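Local coordinates for protein isochorismatase hydrolase (Alkaliphilus metalliredigens, PDB 3HB7) that probably acts as a hydrolase of the isochorismatase family, related to cysteine hydrolases, at residues E[96-101]-E[107-112]; E[7-12]-E[113-118]; E[12-17]-E[131-136]; E[136-141]-E[146-151]; E[44-49]-E[53-58]. All blocks are in the same frame, centred on the assembly; numbering follows the deposited sequence.

Contact 1: E[96-101]-E[107-112]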
# COMPACT_ATOMS: atom_id res chain seq x y z
N TYR E 96 50.47 10.26 -18.02
CA TYR E 96 50.52 10.14 -16.57
C TYR E 96 49.46 9.23 -15.99
O TYR E 96 48.35 9.18 -16.45
CB TYR E 96 50.46 11.50 -15.91
CG TYR E 96 51.11 11.49 -14.57
CD1 TYR E 96 52.43 11.17 -14.44
CD2 TYR E 96 50.40 11.78 -13.42
CE1 TYR E 96 53.02 11.13 -13.25
CE2 TYR E 96 51.00 11.76 -12.21
CZ TYR E 96 52.32 11.43 -12.13
OH TYR E 96 53.00 11.37 -10.96
N ILE E 97 49.84 8.53 -14.95
CA ILE E 97 48.94 7.67 -14.24
C ILE E 97 48.85 8.05 -12.78
O ILE E 97 49.83 8.31 -12.16
CB ILE E 97 49.36 6.22 -14.40
CG1 ILE E 97 49.37 5.87 -15.88
CG2 ILE E 97 48.42 5.31 -13.69
CD1 ILE E 97 49.85 4.53 -16.16
N VAL E 98 47.64 8.10 -12.25
CA VAL E 98 47.43 8.33 -10.85
C VAL E 98 46.69 7.18 -10.21
O VAL E 98 45.70 6.75 -10.71
CB VAL E 98 46.64 9.57 -10.60
CG1 VAL E 98 46.63 9.90 -9.14
CG2 VAL E 98 47.18 10.69 -11.35
N GLN E 99 47.18 6.72 -9.09
CA GLN E 99 46.50 5.72 -8.33
C GLN E 99 45.88 6.28 -7.08
O GLN E 99 46.51 6.96 -6.33
CB GLN E 99 47.44 4.61 -7.97
CG GLN E 99 48.09 4.03 -9.15
CD GLN E 99 49.54 3.82 -8.96
OE1 GLN E 99 49.97 2.71 -8.73
NE2 GLN E 99 50.31 4.88 -9.04
N LYS E 100 44.61 5.97 -6.89
CA LYS E 100 43.83 6.50 -5.80
C LYS E 100 43.20 5.39 -5.00
O LYS E 100 42.89 4.37 -5.53
CB LYS E 100 42.76 7.44 -6.36
CG LYS E 100 41.71 6.76 -7.12
CD LYS E 100 40.62 7.68 -7.48
CE LYS E 100 39.66 7.05 -8.41
NZ LYS E 100 38.57 6.28 -7.82
N ARG E 101 43.09 5.59 -3.69
CA ARG E 101 42.43 4.67 -2.77
C ARG E 101 41.07 5.14 -2.24
O ARG E 101 40.48 4.47 -1.45
CB ARG E 101 43.34 4.37 -1.58
CG ARG E 101 44.70 3.83 -1.92
CD ARG E 101 45.69 3.85 -0.76
NE ARG E 101 45.06 3.40 0.46
CZ ARG E 101 45.46 3.67 1.67
NH1 ARG E 101 46.53 4.38 1.88
NH2 ARG E 101 44.77 3.23 2.68
N ALA E 107 42.36 12.88 -4.06
CA ALA E 107 42.45 12.66 -2.64
C ALA E 107 43.64 11.78 -2.31
O ALA E 107 43.70 10.66 -2.69
CB ALA E 107 41.19 12.06 -2.15
N HIS E 108 44.59 12.36 -1.61
CA HIS E 108 45.82 11.71 -1.22
C HIS E 108 46.70 11.32 -2.38
O HIS E 108 47.46 10.43 -2.28
CB HIS E 108 45.54 10.50 -0.36
CG HIS E 108 44.58 10.76 0.75
ND1 HIS E 108 43.40 10.07 0.89
CD2 HIS E 108 44.61 11.65 1.75
CE1 HIS E 108 42.77 10.52 1.95
NE2 HIS E 108 43.49 11.47 2.49
N THR E 109 46.58 12.03 -3.47
CA THR E 109 47.36 11.77 -4.64
C THR E 109 48.15 12.98 -5.03
O THR E 109 48.02 14.02 -4.46
CB THR E 109 46.52 11.44 -5.83
OG1 THR E 109 45.84 12.60 -6.25
CG2 THR E 109 45.56 10.35 -5.53
N ASP E 110 48.95 12.82 -6.06
CA ASP E 110 49.73 13.89 -6.60
C ASP E 110 49.12 14.52 -7.85
O ASP E 110 49.77 15.19 -8.58
CB ASP E 110 51.14 13.43 -6.85
CG ASP E 110 51.25 12.54 -8.03
OD1 ASP E 110 52.14 12.73 -8.79
OD2 ASP E 110 50.44 11.66 -8.20
N LEU E 111 47.84 14.30 -8.07
CA LEU E 111 47.18 14.81 -9.25
C LEU E 111 47.23 16.32 -9.35
O LEU E 111 47.49 16.82 -10.39
CB LEU E 111 45.75 14.32 -9.31
CG LEU E 111 44.81 14.88 -10.36
CD1 LEU E 111 45.28 14.57 -11.70
CD2 LEU E 111 43.40 14.39 -10.23
N ASP E 112 47.01 17.03 -8.27
CA ASP E 112 47.10 18.47 -8.27
C ASP E 112 48.51 18.92 -8.59
O ASP E 112 48.69 19.85 -9.33
CB ASP E 112 46.66 19.03 -6.94
CG ASP E 112 46.57 20.52 -6.93
OD1 ASP E 112 46.00 21.10 -7.84
OD2 ASP E 112 47.05 21.14 -6.00
O HOH W 1 51.04 9.43 -9.72
O HOH W 2 44.36 7.93 -2.69

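Contact 2: E[7-12]-E[113-118]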
# COMPACT_ATOMS: atom_id res chain seq x y z
N LYS E 7 45.66 25.19 -21.54
CA LYS E 7 46.11 23.82 -21.48
C LYS E 7 45.15 22.99 -20.68
O LYS E 7 44.68 23.40 -19.67
CB LYS E 7 47.48 23.77 -20.86
CG LYS E 7 48.53 23.19 -21.73
CD LYS E 7 49.76 22.94 -20.95
CE LYS E 7 50.82 22.29 -21.79
NZ LYS E 7 52.16 22.45 -21.19
N HIS E 8 44.88 21.80 -21.15
CA HIS E 8 43.85 20.95 -20.62
C HIS E 8 44.38 19.60 -20.23
O HIS E 8 45.22 19.05 -20.89
CB HIS E 8 42.79 20.69 -21.66
CG HIS E 8 41.86 21.83 -21.89
ND1 HIS E 8 40.64 21.66 -22.48
CD2 HIS E 8 41.98 23.14 -21.62
CE1 HIS E 8 40.04 22.83 -22.57
NE2 HIS E 8 40.84 23.74 -22.05
N ALA E 9 43.81 19.06 -19.16
CA ALA E 9 44.03 17.69 -18.79
C ALA E 9 42.72 16.95 -18.81
O ALA E 9 41.73 17.42 -18.32
CB ALA E 9 44.64 17.61 -17.45
N ILE E 10 42.74 15.78 -19.39
CA ILE E 10 41.56 14.99 -19.47
C ILE E 10 41.77 13.84 -18.56
O ILE E 10 42.69 13.09 -18.73
CB ILE E 10 41.37 14.49 -20.88
CG1 ILE E 10 41.18 15.68 -21.80
CG2 ILE E 10 40.19 13.57 -20.98
CD1 ILE E 10 40.91 15.33 -23.18
N LEU E 11 40.89 13.69 -17.59
CA LEU E 11 41.05 12.66 -16.60
C LEU E 11 40.17 11.49 -16.93
O LEU E 11 39.00 11.61 -17.06
CB LEU E 11 40.71 13.20 -15.22
CG LEU E 11 41.37 14.52 -14.92
CD1 LEU E 11 40.95 15.10 -13.62
CD2 LEU E 11 42.82 14.38 -14.95
N VAL E 12 40.77 10.34 -17.07
CA VAL E 12 40.02 9.18 -17.42
C VAL E 12 39.93 8.34 -16.20
O VAL E 12 40.90 7.84 -15.71
CB VAL E 12 40.72 8.45 -18.55
CG1 VAL E 12 39.92 7.30 -18.99
CG2 VAL E 12 40.94 9.36 -19.66
N LEU E 113 49.51 18.25 -8.04
CA LEU E 113 50.87 18.63 -8.30
C LEU E 113 51.20 18.48 -9.77
O LEU E 113 51.78 19.34 -10.33
CB LEU E 113 51.86 17.84 -7.46
CG LEU E 113 53.32 18.17 -7.73
CD1 LEU E 113 53.67 19.54 -7.31
CD2 LEU E 113 54.21 17.21 -7.09
N TYR E 114 50.78 17.40 -10.39
CA TYR E 114 51.04 17.22 -11.78
C TYR E 114 50.38 18.30 -12.61
O TYR E 114 50.96 18.81 -13.52
CB TYR E 114 50.53 15.87 -12.22
CG TYR E 114 50.55 15.65 -13.70
CD1 TYR E 114 51.61 15.03 -14.31
CD2 TYR E 114 49.50 16.03 -14.48
CE1 TYR E 114 51.64 14.82 -15.64
CE2 TYR E 114 49.51 15.82 -15.81
CZ TYR E 114 50.58 15.21 -16.40
OH TYR E 114 50.60 15.00 -17.75
N LEU E 115 49.16 18.65 -12.27
CA LEU E 115 48.46 19.67 -12.96
C LEU E 115 49.17 20.98 -12.80
O LEU E 115 49.25 21.74 -13.71
CB LEU E 115 47.05 19.80 -12.43
CG LEU E 115 45.91 18.97 -13.01
CD1 LEU E 115 46.35 17.84 -13.79
CD2 LEU E 115 44.99 18.53 -11.95
N LYS E 116 49.66 21.26 -11.61
CA LYS E 116 50.38 22.47 -11.36
C LYS E 116 51.67 22.52 -12.16
O LYS E 116 52.01 23.53 -12.69
CB LYS E 116 50.70 22.59 -9.88
CG LYS E 116 50.18 23.82 -9.20
CD LYS E 116 49.61 23.50 -7.82
CE LYS E 116 49.96 24.58 -6.80
NZ LYS E 116 49.44 24.34 -5.44
N GLU E 117 52.35 21.40 -12.25
CA GLU E 117 53.61 21.31 -12.94
C GLU E 117 53.44 21.63 -14.41
O GLU E 117 54.25 22.30 -14.98
CB GLU E 117 54.21 19.91 -12.79
CG GLU E 117 54.89 19.68 -11.48
CD GLU E 117 55.32 18.26 -11.26
OE1 GLU E 117 56.38 18.05 -10.68
OE2 GLU E 117 54.61 17.35 -11.66
N GLU E 118 52.35 21.18 -14.99
CA GLU E 118 52.11 21.32 -16.41
C GLU E 118 51.35 22.56 -16.79
O GLU E 118 50.95 22.71 -17.89
CB GLU E 118 51.40 20.10 -16.95
CG GLU E 118 52.09 18.83 -16.66
CD GLU E 118 53.49 18.82 -17.15
OE1 GLU E 118 53.83 19.67 -17.96
OE2 GLU E 118 54.27 17.97 -16.75

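Contact 3: E[12-17]-E[131-136]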
# COMPACT_ATOMS: atom_id res chain seq x y z
N VAL E 12 40.77 10.34 -17.07
CA VAL E 12 40.02 9.18 -17.42
C VAL E 12 39.93 8.34 -16.20
O VAL E 12 40.90 7.84 -15.71
CB VAL E 12 40.72 8.45 -18.55
CG1 VAL E 12 39.92 7.30 -18.99
CG2 VAL E 12 40.94 9.36 -19.66
N ILE E 13 38.71 8.21 -15.70
CA ILE E 13 38.51 7.71 -14.38
C ILE E 13 37.94 6.34 -14.30
O ILE E 13 36.83 6.10 -14.63
CB ILE E 13 37.62 8.65 -13.58
CG1 ILE E 13 38.34 9.96 -13.32
CG2 ILE E 13 37.25 8.05 -12.31
CD1 ILE E 13 37.45 11.09 -13.26
N ASP E 14 38.77 5.44 -13.84
CA ASP E 14 38.40 4.10 -13.50
C ASP E 14 37.85 3.20 -14.59
O ASP E 14 37.09 2.31 -14.32
CB ASP E 14 37.45 4.12 -12.32
CG ASP E 14 38.16 4.36 -11.02
OD1 ASP E 14 39.38 4.30 -10.97
OD2 ASP E 14 37.48 4.60 -10.04
N MSE E 15 38.31 3.36 -15.80
CA MSE E 15 37.89 2.47 -16.84
C MSE E 15 38.79 1.28 -16.72
O MSE E 15 39.76 1.17 -17.40
CB MSE E 15 38.06 3.13 -18.18
CG MSE E 15 37.21 4.39 -18.37
SE MSE E 15 35.34 4.20 -18.29
CE MSE E 15 35.11 3.20 -19.87
N LEU E 16 38.41 0.39 -15.83
CA LEU E 16 39.23 -0.70 -15.36
C LEU E 16 38.59 -2.05 -15.57
O LEU E 16 37.42 -2.15 -15.81
CB LEU E 16 39.53 -0.53 -13.89
CG LEU E 16 39.91 0.83 -13.35
CD1 LEU E 16 40.13 0.74 -11.86
CD2 LEU E 16 41.13 1.29 -14.01
N ASN E 17 39.39 -3.09 -15.46
CA ASN E 17 39.00 -4.43 -15.81
C ASN E 17 37.87 -4.88 -14.94
O ASN E 17 36.99 -5.58 -15.38
CB ASN E 17 40.18 -5.39 -15.75
CG ASN E 17 41.12 -5.23 -16.91
OD1 ASN E 17 40.77 -4.69 -17.92
ND2 ASN E 17 42.32 -5.69 -16.75
N ASN E 131 28.09 9.93 -11.01
CA ASN E 131 27.64 10.50 -9.77
C ASN E 131 28.52 10.17 -8.59
O ASN E 131 28.27 10.63 -7.52
CB ASN E 131 26.19 10.14 -9.50
CG ASN E 131 25.95 8.68 -9.46
OD1 ASN E 131 25.34 8.18 -8.56
ND2 ASN E 131 26.47 7.98 -10.42
N VAL E 132 29.53 9.36 -8.80
CA VAL E 132 30.40 9.01 -7.72
C VAL E 132 31.79 9.55 -7.88
O VAL E 132 32.04 10.67 -7.60
CB VAL E 132 30.45 7.53 -7.54
CG1 VAL E 132 31.24 7.18 -6.33
CG2 VAL E 132 29.07 7.01 -7.41
N CYS E 133 32.70 8.72 -8.33
CA CYS E 133 34.10 9.10 -8.46
C CYS E 133 34.32 10.23 -9.44
O CYS E 133 35.11 11.08 -9.22
CB CYS E 133 35.00 7.90 -8.73
SG CYS E 133 35.14 6.75 -7.43
N VAL E 134 33.57 10.25 -10.52
CA VAL E 134 33.64 11.35 -11.43
C VAL E 134 33.21 12.65 -10.80
O VAL E 134 33.87 13.64 -10.92
CB VAL E 134 32.79 11.09 -12.66
CG1 VAL E 134 32.67 12.29 -13.47
CG2 VAL E 134 33.35 10.02 -13.45
N ARG E 135 32.10 12.64 -10.11
CA ARG E 135 31.63 13.83 -9.46
C ARG E 135 32.59 14.32 -8.40
O ARG E 135 32.77 15.49 -8.24
CB ARG E 135 30.23 13.65 -8.90
CG ARG E 135 30.07 14.05 -7.47
CD ARG E 135 29.80 15.50 -7.32
NE ARG E 135 28.39 15.74 -7.18
CZ ARG E 135 27.85 16.70 -6.46
NH1 ARG E 135 28.58 17.56 -5.79
NH2 ARG E 135 26.55 16.79 -6.44
N SER E 136 33.19 13.39 -7.67
CA SER E 136 34.13 13.73 -6.63
C SER E 136 35.37 14.42 -7.15
O SER E 136 35.84 15.34 -6.56
CB SER E 136 34.57 12.47 -5.93
OG SER E 136 33.62 12.06 -5.03

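Contact 4: E[136-141]-E[146-151]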
# COMPACT_ATOMS: atom_id res chain seq x y z
N SER E 136 33.19 13.39 -7.67
CA SER E 136 34.13 13.73 -6.63
C SER E 136 35.37 14.42 -7.15
O SER E 136 35.84 15.34 -6.56
CB SER E 136 34.57 12.47 -5.93
OG SER E 136 33.62 12.06 -5.03
N THR E 137 35.89 13.91 -8.24
CA THR E 137 37.04 14.49 -8.88
C THR E 137 36.76 15.88 -9.40
O THR E 137 37.57 16.74 -9.29
CB THR E 137 37.56 13.58 -9.95
OG1 THR E 137 37.65 12.27 -9.42
CG2 THR E 137 38.90 13.98 -10.34
N ALA E 138 35.56 16.09 -9.93
CA ALA E 138 35.12 17.40 -10.35
C ALA E 138 35.03 18.39 -9.22
O ALA E 138 35.40 19.51 -9.40
CB ALA E 138 33.81 17.30 -11.03
N THR E 139 34.51 18.00 -8.09
CA THR E 139 34.44 18.87 -6.95
C THR E 139 35.81 19.27 -6.46
O THR E 139 36.03 20.37 -6.08
CB THR E 139 33.69 18.20 -5.82
OG1 THR E 139 32.39 17.86 -6.24
CG2 THR E 139 33.59 19.08 -4.65
N ASP E 140 36.72 18.33 -6.43
CA ASP E 140 38.07 18.61 -6.02
C ASP E 140 38.80 19.56 -6.96
O ASP E 140 39.55 20.36 -6.53
CB ASP E 140 38.85 17.34 -5.77
CG ASP E 140 38.49 16.69 -4.48
OD1 ASP E 140 37.59 17.16 -3.80
OD2 ASP E 140 39.11 15.71 -4.14
N ALA E 141 38.57 19.42 -8.24
CA ALA E 141 39.15 20.30 -9.23
C ALA E 141 38.66 21.72 -9.04
O ALA E 141 39.44 22.63 -9.02
CB ALA E 141 38.79 19.82 -10.56
N TYR E 146 40.69 24.97 -10.59
CA TYR E 146 40.72 24.56 -11.95
C TYR E 146 39.37 24.83 -12.57
O TYR E 146 38.40 24.95 -11.87
CB TYR E 146 41.05 23.09 -12.05
CG TYR E 146 42.41 22.77 -11.55
CD1 TYR E 146 43.50 23.40 -12.05
CD2 TYR E 146 42.60 21.88 -10.55
CE1 TYR E 146 44.73 23.15 -11.59
CE2 TYR E 146 43.83 21.61 -10.09
CZ TYR E 146 44.89 22.25 -10.61
OH TYR E 146 46.13 22.02 -10.16
N LYS E 147 39.34 24.90 -13.88
CA LYS E 147 38.12 25.01 -14.63
C LYS E 147 37.75 23.62 -14.98
O LYS E 147 38.60 22.86 -15.30
CB LYS E 147 38.35 25.80 -15.90
CG LYS E 147 38.11 27.26 -15.73
CD LYS E 147 39.06 28.04 -16.57
CE LYS E 147 38.57 28.13 -17.97
NZ LYS E 147 39.04 29.35 -18.63
N VAL E 148 36.48 23.29 -14.92
CA VAL E 148 36.04 21.92 -15.08
C VAL E 148 35.06 21.71 -16.20
O VAL E 148 34.10 22.40 -16.31
CB VAL E 148 35.39 21.40 -13.78
CG1 VAL E 148 35.19 19.95 -13.84
CG2 VAL E 148 36.21 21.77 -12.61
N ILE E 149 35.31 20.71 -17.01
CA ILE E 149 34.42 20.33 -18.07
C ILE E 149 34.03 18.89 -17.88
O ILE E 149 34.84 18.07 -17.58
CB ILE E 149 35.07 20.53 -19.45
CG1 ILE E 149 35.03 21.98 -19.84
CG2 ILE E 149 34.36 19.82 -20.50
CD1 ILE E 149 36.03 22.32 -20.84
N THR E 150 32.75 18.60 -18.08
CA THR E 150 32.26 17.25 -17.95
C THR E 150 31.71 16.79 -19.27
O THR E 150 30.87 17.43 -19.84
CB THR E 150 31.09 17.16 -16.99
OG1 THR E 150 31.37 17.88 -15.80
CG2 THR E 150 30.82 15.77 -16.64
N LEU E 151 32.16 15.64 -19.73
CA LEU E 151 31.73 15.16 -21.01
C LEU E 151 30.58 14.22 -20.87
O LEU E 151 30.74 13.12 -20.42
CB LEU E 151 32.88 14.43 -21.67
CG LEU E 151 33.72 15.15 -22.70
CD1 LEU E 151 33.77 16.58 -22.45
CD2 LEU E 151 35.09 14.57 -22.71

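Contact 5: E[44-49]-E[53-58]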
# COMPACT_ATOMS: atom_id res chain seq x y z
N TRP E 44 41.96 11.25 -30.98
CA TRP E 44 42.03 12.62 -31.39
C TRP E 44 43.09 13.36 -30.65
O TRP E 44 43.81 14.14 -31.21
CB TRP E 44 40.74 13.30 -31.09
CG TRP E 44 40.81 14.71 -31.32
CD1 TRP E 44 40.78 15.32 -32.49
CD2 TRP E 44 40.89 15.73 -30.33
NE1 TRP E 44 40.86 16.66 -32.33
CE2 TRP E 44 40.92 16.94 -31.00
CE3 TRP E 44 40.94 15.72 -28.95
CZ2 TRP E 44 41.00 18.15 -30.34
CZ3 TRP E 44 41.03 16.91 -28.30
CH2 TRP E 44 41.05 18.12 -28.99
N VAL E 45 43.16 13.18 -29.35
CA VAL E 45 44.18 13.83 -28.57
C VAL E 45 45.58 13.36 -28.91
O VAL E 45 46.50 14.14 -28.97
CB VAL E 45 43.92 13.66 -27.07
CG1 VAL E 45 45.20 13.65 -26.30
CG2 VAL E 45 43.06 14.76 -26.58
N ARG E 46 45.75 12.06 -29.05
CA ARG E 46 47.03 11.49 -29.34
C ARG E 46 47.50 11.97 -30.70
O ARG E 46 48.65 12.32 -30.91
CB ARG E 46 46.90 9.98 -29.33
CG ARG E 46 47.00 9.39 -27.97
CD ARG E 46 46.07 8.24 -27.79
NE ARG E 46 46.38 7.55 -26.56
CZ ARG E 46 46.07 6.30 -26.29
NH1 ARG E 46 45.41 5.57 -27.15
NH2 ARG E 46 46.41 5.79 -25.14
N GLY E 47 46.55 12.06 -31.61
CA GLY E 47 46.78 12.58 -32.93
C GLY E 47 47.22 14.01 -32.90
O GLY E 47 47.96 14.43 -33.75
N ARG E 48 46.77 14.77 -31.92
CA ARG E 48 46.96 16.20 -31.97
C ARG E 48 48.40 16.59 -31.96
O ARG E 48 49.17 16.13 -31.15
CB ARG E 48 46.26 16.86 -30.78
CG ARG E 48 45.45 18.07 -31.11
CD ARG E 48 44.97 18.70 -29.84
NE ARG E 48 44.95 20.14 -29.90
CZ ARG E 48 45.91 20.90 -29.40
NH1 ARG E 48 46.97 20.35 -28.83
NH2 ARG E 48 45.82 22.21 -29.48
N GLU E 49 48.78 17.47 -32.86
CA GLU E 49 50.09 18.03 -32.80
C GLU E 49 50.09 18.93 -31.63
O GLU E 49 49.10 19.54 -31.33
CB GLU E 49 50.40 18.86 -34.04
CG GLU E 49 51.87 19.15 -34.18
CD GLU E 49 52.19 20.62 -34.03
OE1 GLU E 49 51.51 21.31 -33.25
OE2 GLU E 49 53.13 21.08 -34.69
N ILE E 53 46.80 19.38 -24.87
CA ILE E 53 45.94 18.49 -24.14
C ILE E 53 46.56 17.19 -23.69
O ILE E 53 47.01 16.41 -24.48
CB ILE E 53 44.72 18.20 -24.96
CG1 ILE E 53 43.98 19.51 -25.16
CG2 ILE E 53 43.88 17.20 -24.26
CD1 ILE E 53 43.12 19.58 -26.34
N HIS E 54 46.54 16.96 -22.38
CA HIS E 54 47.14 15.79 -21.78
C HIS E 54 46.11 14.76 -21.40
O HIS E 54 45.02 15.10 -21.06
CB HIS E 54 47.87 16.15 -20.51
CG HIS E 54 49.02 17.08 -20.70
ND1 HIS E 54 50.13 17.05 -19.89
CD2 HIS E 54 49.22 18.08 -21.57
CE1 HIS E 54 50.97 17.99 -20.27
NE2 HIS E 54 50.44 18.63 -21.29
N LEU E 55 46.51 13.51 -21.41
CA LEU E 55 45.69 12.44 -20.94
C LEU E 55 46.25 11.97 -19.61
O LEU E 55 47.43 11.74 -19.50
CB LEU E 55 45.75 11.28 -21.90
CG LEU E 55 44.81 11.25 -23.08
CD1 LEU E 55 44.68 9.84 -23.57
CD2 LEU E 55 43.50 11.80 -22.70
N VAL E 56 45.39 11.87 -18.61
CA VAL E 56 45.74 11.37 -17.30
C VAL E 56 44.83 10.21 -16.98
O VAL E 56 43.65 10.32 -17.06
CB VAL E 56 45.55 12.45 -16.26
CG1 VAL E 56 46.07 12.03 -14.95
CG2 VAL E 56 46.18 13.69 -16.70
N HIS E 57 45.40 9.09 -16.61
CA HIS E 57 44.59 7.92 -16.32
C HIS E 57 44.56 7.62 -14.84
O HIS E 57 45.59 7.50 -14.20
CB HIS E 57 45.10 6.70 -17.06
CG HIS E 57 45.41 6.94 -18.50
ND1 HIS E 57 44.58 6.56 -19.52
CD2 HIS E 57 46.48 7.51 -19.09
CE1 HIS E 57 45.10 6.91 -20.67
NE2 HIS E 57 46.26 7.49 -20.43
N ILE E 58 43.37 7.52 -14.29
CA ILE E 58 43.21 7.35 -12.88
C ILE E 58 42.59 6.03 -12.55
O ILE E 58 41.54 5.71 -13.01
CB ILE E 58 42.41 8.50 -12.34
CG1 ILE E 58 43.15 9.77 -12.66
CG2 ILE E 58 42.28 8.38 -10.86
CD1 ILE E 58 42.36 10.94 -12.53

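Contact 1: E[96-101]-E[107-112]
Y96 and D110 approach from opposite directions and meet through one short hydrogen bond: the phenol OH donates to D110 OD1 at 2.7 Å, on the syn lone pair of that oxygen. The acceptor lies at the edge of the ring, near its plane, while the ring and carboxylate planes stand 59° apart. Two torsions make the meeting possible. The Y96 ring leaves with CG anti to the backbone N (chi1 -154°), and D110 carries its CG between its own N and carbonyl carbon (chi1 74°), which brings the acid nearer the strand. A water bridges I97 O and D110 OD2, so both carboxylate oxygens are tied toward 96-101. With a phenylalanine in place of Y96 the hydroxyl is gone, and D110 OD1 would probably lose its direct donor and the carboxylate become freer to turn. Further along, V98 crosses T109 at about a right angle, V98 CG1 lying 3.7 Å from T109 CB. T109 CG2 packs 3.6 Å from Q99 O, while OG1, also hydrogen-bonded to G105 O, accepts from L111 N at 3.2 Å in a nearly straight bond. This is an ST turn leading into helix 111-117; D110 occupies the N-cap position without a capping bond. Joining a strand that is outermost in this chain's sheet to the next helix in sequence, the arrangement belongs to a parallel alpha/beta fold.

Contact 2: E[7-12]-E[113-118]
The carbonyl oxygen of E118 lies beside the far end of the K7 chain, 3.3 Å from K7 CD and 3.5 Å from K7 NZ. This is a close approach without a hydrogen bond. Extended beyond CG, K7 runs past the end of helix 111-117, where E118 is the first residue to leave helical geometry. Its ammonium NZ stays 4.6 Å from E118 OE1, too far for a salt bridge, so any attraction between the two charges is probably loose. Deeper in, the contact is apolar: A9 points its CB at the helix and meets L115 CD1 at 4.0 Å. L115 CD1 also lies in plane at the edge of the Y114 ring, while E118 CG sits over one face of that ring, 3.9 Å above the plane and toward the rim. Strand 8-13 runs between strands 53-60 and 122-126; A9 turns to helix 111-117 on one face of the sheet, whereas I10 and V12 pack on V45 and F42 of helix 35-47 on the other.

Contact 3: E[12-17]-E[131-136]
I13 supplies the largest share of the buried surface, and its two ends reach two successive residues of the helix. The CG2 branch of I13 lies 4.2 Å from C133 CB, while CD1 reaches V134, at 4.2 Å from its CG2 and as near to its CA. With CG1 anti to the carbonyl carbon (chi1 -68°), the long branch runs on to V134 and the short one is left for C133. All three residues are buried, and these contacts are at ordinary van der Waals spacing. C133 has its SG likewise anti to its carbonyl carbon, which sets the sulfur 4.1 Å from D14 OD2, close but not bonded. D14 OD2 instead forms a salt bridge with K100, and D14 OD1 accepts from E60 N. An aspartate just past the first strand, a lysine and a cysteine in the first turn of a helix are consistent with the Asp-Lys-Cys triad of isochorismatase-like cysteine hydrolases, to which D14, K100 and C133 probably correspond. D14 takes left-handed helical angles (phi 62°), ending the run of strand 8-13, and M15 centres an inverse gamma turn. On the helix side, V132 occupies the N-cap position, and its O accepts from S136 N at 3.0 Å, with a weak second bond from S136 OG, as helix 133-143 begins.

Contact 4: E[136-141]-E[146-151]
V148 points from its strand at the helix and spreads its two methyls over two alanines one turn apart. With CG1 anti to the backbone N (chi1 -168°), that branch lies 4.1 Å from A138 CB, and CG2 is turned to A141 CB at 3.8 Å; CG2 also lies 4.0 Å from A138 O. Y146, just before the strand, comes alongside the end of the segment 136-141 instead. Its backbone N donates to A141 O at 3.1 Å, bent to 143° at the hydrogen and tilted 33° from the carbonyl plane. Y146 CB and CD2 crowd round the same oxygen, CD2 at 3.6 Å, with the ring oblique to it, while its OH runs on to a hydrogen bond with D112 OD1. Strand 122-126, helix 133-143 and strand 147-151 form a beta-alpha-beta unit, and this contact closes its second half. The chemistry implies close but undirected packing, since the alanine side chains offer only methyls to V148, with one bent backbone bond, Y146 N to A141 O, as the directional link between the segments.

Contact 5: E[44-49]-E[53-58]
V45 and I53 are the nearest pair of the two backbones, their CA atoms 6.7 Å apart, and no hydrogen bond joins the segments. Helix 35-47 ends here: R48 leaves helical geometry with psi 132°, while its N still makes a weak bond to V45 O. The chain then returns after five residues as strand 53-60. V45 sits at the middle of the packing. Its CG2 presses on I53 CG2 at 3.5 Å, tighter than usual for two carbons, and its CG1, anti to the backbone N (chi1 150°), reaches L55 CG at 4.0 Å. An alanine in place of V45 removes both methyls and would probably open a gap between the helix and I53 and L55. This is the helix-to-strand half of the connection from strand 8-13 through helix 35-47 to its parallel neighbour 53-60. The CD1 end of I53 reaches W44 CH2 at 3.7 Å, oblique to the ring, and also lies over one face of the R48 guanidinium, 4.0 Å above its plane. R48 CD lies over one face of the W44 ring, near its rim. A salt bridge to D52 holds R48 NH2. R46 crosses L55 at about a right angle, R46 NE lying 4.1 Å from L55 CD1, and its NH2 is bound beyond the contact by Y90 O and E95.

In the fold
Contacts 3 and 4 are the buried ones and share helix 133-143, packed mainly with small and aliphatic side chains, contact 4 adding one backbone hydrogen bond and contact 3 the D14-C133 approach; contacts 1, 2 and 5 are partly buried and add polar or charged groups at their margins. Contacts 1 and 2 both use helix 111-117, gripping it from strand 96-100 and strand 8-13, with Y96 stacked on Y114 between them. Contact 5 places helix 35-47 on the other face of the same sheet. Contact 1 combines one direct hydrogen bond and two water bridges with apolar packing, whereas contacts 2, 3 and 5 have no hydrogen bond across their segments. L11 of contact 2 packs on both L111 and T137.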